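Long-range contact in adenosine deaminase (Burkholderia ambifaria, PDB 4GXW), which binds a zinc ion and probably catalyses the hydrolytic deamination of adenine or a related purine: residues 83-95 against 121-133. Numbering follows the deposited sequence.
Sequences LDRYLLTRPDDLR and GTVRVSGIPYADA
Ser126 OG donates a hydrogen bond to Asp84 O (2.7 Å), arriving in the carbonyl plane on a lone pair. A short hydroxyl suits this spot: with OG beside its own backbone N (chi1 -47°), serine serves a carbonyl in the last turn of helix 77-87. One water lies within hydrogen-bonding distance of Ser126 OG, Asp84 OD1 and Thr122 OG1, and can donate to only two of the three at a time. Asp84 OD2 lies 3.3 Å from Gly121 CA; glycine, having no side chain, lets the carboxylate come up against the backbone. On the outer flank, Val125 CG1 sits over the centre of one face of the Arg85 guanidinium, 3.8 Å from Arg85 CZ, and the bend at chi3 (-65°) folds the arginine back over the valine. Helix 119-126 follows strand 110-117 of the adenosine deaminase alpha/beta barrel, so the contact lies beyond that strand's C-terminal end, the zinc-site side of a TIM barrel, the side chain of Asp84 about 14 Å from the zinc ion. Where the chain leaves helix 77-87 and helix 119-126, Ile128 takes over: its CG2 meets Pro91 CG at 3.8 Å, while CD1 reaches the backbone of Arg90. Deeper, Leu94 CD1 packs against Ala133 CB (3.6 Å), the small methyl allowing close approach, and meets Thr122 CG2. Behind them, Asp93 OD2, salt-bridged to Arg53, accepts from Thr89 N nearly along its C-O axis and from Arg90 N above the carboxylate plane; Trp117 NE1 bonds Thr122 OG1.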
# COMPACT_ATOMS: atom_id res chain seq x y z
N LEU A 83 -1.23 3.04 18.01
CA LEU A 83 -2.28 2.03 17.85
C LEU A 83 -1.88 0.72 18.55
O LEU A 83 -2.66 0.18 19.34
CB LEU A 83 -2.62 1.81 16.37
CG LEU A 83 -3.60 2.84 15.78
CD1 LEU A 83 -3.45 2.94 14.28
CD2 LEU A 83 -5.01 2.43 16.14
N ASP A 84 -0.67 0.24 18.29
CA ASP A 84 -0.19 -0.98 18.94
C ASP A 84 -0.12 -0.85 20.45
O ASP A 84 -0.53 -1.75 21.18
CB ASP A 84 1.22 -1.36 18.45
CG ASP A 84 1.23 -2.07 17.10
OD1 ASP A 84 0.19 -2.54 16.62
OD2 ASP A 84 2.34 -2.18 16.53
N ARG A 85 0.41 0.27 20.94
CA ARG A 85 0.71 0.37 22.36
C ARG A 85 -0.51 0.68 23.23
O ARG A 85 -0.59 0.22 24.37
CB ARG A 85 1.84 1.37 22.64
CG ARG A 85 2.36 1.33 24.08
CD ARG A 85 3.67 2.09 24.27
NE ARG A 85 4.77 1.49 23.52
CZ ARG A 85 5.44 0.42 23.90
NH1 ARG A 85 5.13 -0.20 25.04
NH2 ARG A 85 6.43 -0.05 23.15
N TYR A 86 -1.46 1.44 22.69
CA TYR A 86 -2.56 1.95 23.51
C TYR A 86 -3.98 1.62 23.06
O TYR A 86 -4.89 1.51 23.89
CB TYR A 86 -2.44 3.47 23.68
CG TYR A 86 -1.15 3.90 24.34
CD1 TYR A 86 -0.90 3.58 25.66
CD2 TYR A 86 -0.19 4.61 23.64
CE1 TYR A 86 0.27 3.96 26.28
CE2 TYR A 86 1.00 4.99 24.25
CZ TYR A 86 1.22 4.66 25.57
OH TYR A 86 2.39 5.03 26.20
N LEU A 87 -4.19 1.47 21.76
CA LEU A 87 -5.56 1.43 21.24
C LEU A 87 -6.10 0.05 20.92
O LEU A 87 -7.27 -0.24 21.17
CB LEU A 87 -5.70 2.29 19.98
CG LEU A 87 -6.14 3.74 20.15
CD1 LEU A 87 -5.01 4.53 20.76
CD2 LEU A 87 -6.57 4.33 18.81
N LEU A 88 -5.26 -0.79 20.32
CA LEU A 88 -5.69 -2.11 19.89
C LEU A 88 -5.47 -3.07 21.05
O LEU A 88 -4.33 -3.50 21.31
CB LEU A 88 -4.91 -2.54 18.64
CG LEU A 88 -5.08 -1.61 17.43
CD1 LEU A 88 -4.08 -1.93 16.33
CD2 LEU A 88 -6.52 -1.64 16.89
N THR A 89 -6.54 -3.38 21.77
CA THR A 89 -6.40 -4.14 23.01
C THR A 89 -7.11 -5.50 23.01
O THR A 89 -6.95 -6.27 23.96
CB THR A 89 -6.87 -3.33 24.24
OG1 THR A 89 -8.28 -3.08 24.13
CG2 THR A 89 -6.12 -2.00 24.33
N ARG A 90 -7.88 -5.78 21.96
CA ARG A 90 -8.59 -7.05 21.83
C ARG A 90 -8.50 -7.50 20.40
O ARG A 90 -8.49 -6.66 19.50
CB ARG A 90 -10.08 -6.89 22.17
CG ARG A 90 -10.40 -6.26 23.50
CD ARG A 90 -11.91 -6.23 23.70
NE ARG A 90 -12.31 -5.48 24.89
CZ ARG A 90 -13.48 -5.61 25.50
NH1 ARG A 90 -14.38 -6.45 25.03
NH2 ARG A 90 -13.76 -4.88 26.58
N PRO A 91 -8.46 -8.82 20.16
CA PRO A 91 -8.50 -9.33 18.78
C PRO A 91 -9.62 -8.71 17.97
O PRO A 91 -9.41 -8.40 16.79
CB PRO A 91 -8.77 -10.83 18.97
CG PRO A 91 -8.14 -11.15 20.28
CD PRO A 91 -8.32 -9.91 21.15
N ASP A 92 -10.78 -8.50 18.58
CA ASP A 92 -11.91 -7.96 17.83
C ASP A 92 -11.64 -6.57 17.22
O ASP A 92 -12.26 -6.20 16.22
CB ASP A 92 -13.18 -7.93 18.67
CG ASP A 92 -14.41 -7.68 17.82
OD1 ASP A 92 -14.85 -8.61 17.13
OD2 ASP A 92 -14.91 -6.54 17.82
N ASP A 93 -10.73 -5.81 17.81
CA ASP A 93 -10.36 -4.51 17.27
C ASP A 93 -9.69 -4.67 15.91
O ASP A 93 -9.92 -3.86 15.00
CB ASP A 93 -9.41 -3.78 18.22
CG ASP A 93 -10.03 -3.49 19.57
OD1 ASP A 93 -11.28 -3.44 19.69
OD2 ASP A 93 -9.25 -3.31 20.53
N LEU A 94 -8.88 -5.72 15.76
CA LEU A 94 -8.22 -6.03 14.50
C LEU A 94 -9.24 -6.48 13.45
O LEU A 94 -9.13 -6.11 12.28
CB LEU A 94 -7.15 -7.09 14.69
CG LEU A 94 -5.98 -6.63 15.57
CD1 LEU A 94 -5.08 -7.81 15.95
CD2 LEU A 94 -5.17 -5.56 14.88
N ARG A 95 -10.22 -7.27 13.88
CA ARG A 95 -11.31 -7.66 12.98
C ARG A 95 -12.00 -6.40 12.46
O ARG A 95 -12.21 -6.23 11.25
CB ARG A 95 -12.35 -8.52 13.70
CG ARG A 95 -13.52 -8.92 12.79
CD ARG A 95 -14.83 -9.20 13.53
NE ARG A 95 -15.17 -8.13 14.46
CZ ARG A 95 -15.76 -6.98 14.13
NH1 ARG A 95 -16.13 -6.73 12.88
NH2 ARG A 95 -16.01 -6.08 15.07
N GLY A 121 4.39 -6.00 16.77
CA GLY A 121 3.73 -5.02 17.63
C GLY A 121 2.50 -5.60 18.32
O GLY A 121 2.29 -5.39 19.51
N THR A 122 1.69 -6.35 17.59
CA THR A 122 0.47 -6.90 18.16
C THR A 122 0.77 -7.90 19.28
O THR A 122 0.18 -7.84 20.36
CB THR A 122 -0.38 -7.54 17.06
OG1 THR A 122 -0.75 -6.53 16.12
CG2 THR A 122 -1.62 -8.19 17.65
N VAL A 123 1.68 -8.83 19.01
CA VAL A 123 2.00 -9.87 19.99
C VAL A 123 2.82 -9.33 21.17
O VAL A 123 2.48 -9.57 22.33
CB VAL A 123 2.72 -11.07 19.34
CG1 VAL A 123 3.06 -12.12 20.39
CG2 VAL A 123 1.87 -11.69 18.25
N ARG A 124 3.88 -8.59 20.86
CA ARG A 124 4.82 -8.15 21.90
C ARG A 124 4.37 -6.89 22.63
O ARG A 124 4.68 -6.74 23.81
CB ARG A 124 6.21 -7.89 21.31
CG ARG A 124 6.78 -9.00 20.44
CD ARG A 124 6.97 -10.31 21.19
NE ARG A 124 7.73 -11.24 20.36
CZ ARG A 124 7.66 -12.56 20.44
NH1 ARG A 124 6.85 -13.14 21.32
NH2 ARG A 124 8.41 -13.31 19.63
N VAL A 125 3.70 -5.98 21.94
CA VAL A 125 3.33 -4.71 22.56
C VAL A 125 1.85 -4.70 22.98
O VAL A 125 1.55 -4.44 24.14
CB VAL A 125 3.69 -3.51 21.66
CG1 VAL A 125 3.23 -2.21 22.30
CG2 VAL A 125 5.19 -3.48 21.42
N SER A 126 0.95 -5.03 22.06
CA SER A 126 -0.47 -5.10 22.43
C SER A 126 -0.76 -6.29 23.34
O SER A 126 -1.73 -6.27 24.09
CB SER A 126 -1.38 -5.16 21.20
OG SER A 126 -1.02 -4.19 20.24
N GLY A 127 0.07 -7.33 23.27
CA GLY A 127 -0.10 -8.52 24.09
C GLY A 127 -1.27 -9.39 23.65
O GLY A 127 -1.97 -9.98 24.48
N ILE A 128 -1.50 -9.44 22.34
CA ILE A 128 -2.54 -10.29 21.77
C ILE A 128 -1.85 -11.45 21.05
O ILE A 128 -1.06 -11.23 20.14
CB ILE A 128 -3.40 -9.52 20.77
CG1 ILE A 128 -4.09 -8.34 21.47
CG2 ILE A 128 -4.44 -10.44 20.14
CD1 ILE A 128 -4.82 -7.40 20.52
N PRO A 129 -2.14 -12.69 21.46
CA PRO A 129 -1.47 -13.84 20.83
C PRO A 129 -1.68 -13.89 19.32
O PRO A 129 -2.77 -13.54 18.83
CB PRO A 129 -2.15 -15.04 21.50
CG PRO A 129 -2.57 -14.52 22.85
CD PRO A 129 -2.98 -13.09 22.60
N TYR A 130 -0.64 -14.30 18.60
CA TYR A 130 -0.67 -14.34 17.14
C TYR A 130 -1.92 -15.05 16.62
O TYR A 130 -2.61 -14.55 15.73
CB TYR A 130 0.58 -15.03 16.55
CG TYR A 130 0.55 -14.95 15.04
CD1 TYR A 130 -0.10 -15.93 14.29
CD2 TYR A 130 1.10 -13.87 14.38
CE1 TYR A 130 -0.18 -15.83 12.92
CE2 TYR A 130 1.03 -13.76 13.00
CZ TYR A 130 0.38 -14.74 12.27
OH TYR A 130 0.30 -14.61 10.90
N ALA A 131 -2.18 -16.25 17.14
CA ALA A 131 -3.26 -17.08 16.63
C ALA A 131 -4.61 -16.37 16.69
O ALA A 131 -5.41 -16.43 15.76
CB ALA A 131 -3.32 -18.41 17.38
N ASP A 132 -4.85 -15.67 17.80
CA ASP A 132 -6.09 -14.93 17.97
C ASP A 132 -6.15 -13.70 17.08
O ASP A 132 -7.20 -13.37 16.53
CB ASP A 132 -6.28 -14.54 19.44
CG ASP A 132 -6.34 -15.74 20.35
OD1 ASP A 132 -6.93 -16.76 19.94
OD2 ASP A 132 -5.79 -15.66 21.47
N ALA A 133 -5.02 -13.02 16.95
CA ALA A 133 -4.96 -11.83 16.11
C ALA A 133 -5.21 -12.18 14.64
O ALA A 133 -6.02 -11.54 13.97
CB ALA A 133 -3.62 -11.13 16.27
O HOH W 1 -1.71 -4.35 17.45
O HOH W 2 0.48 -4.03 14.27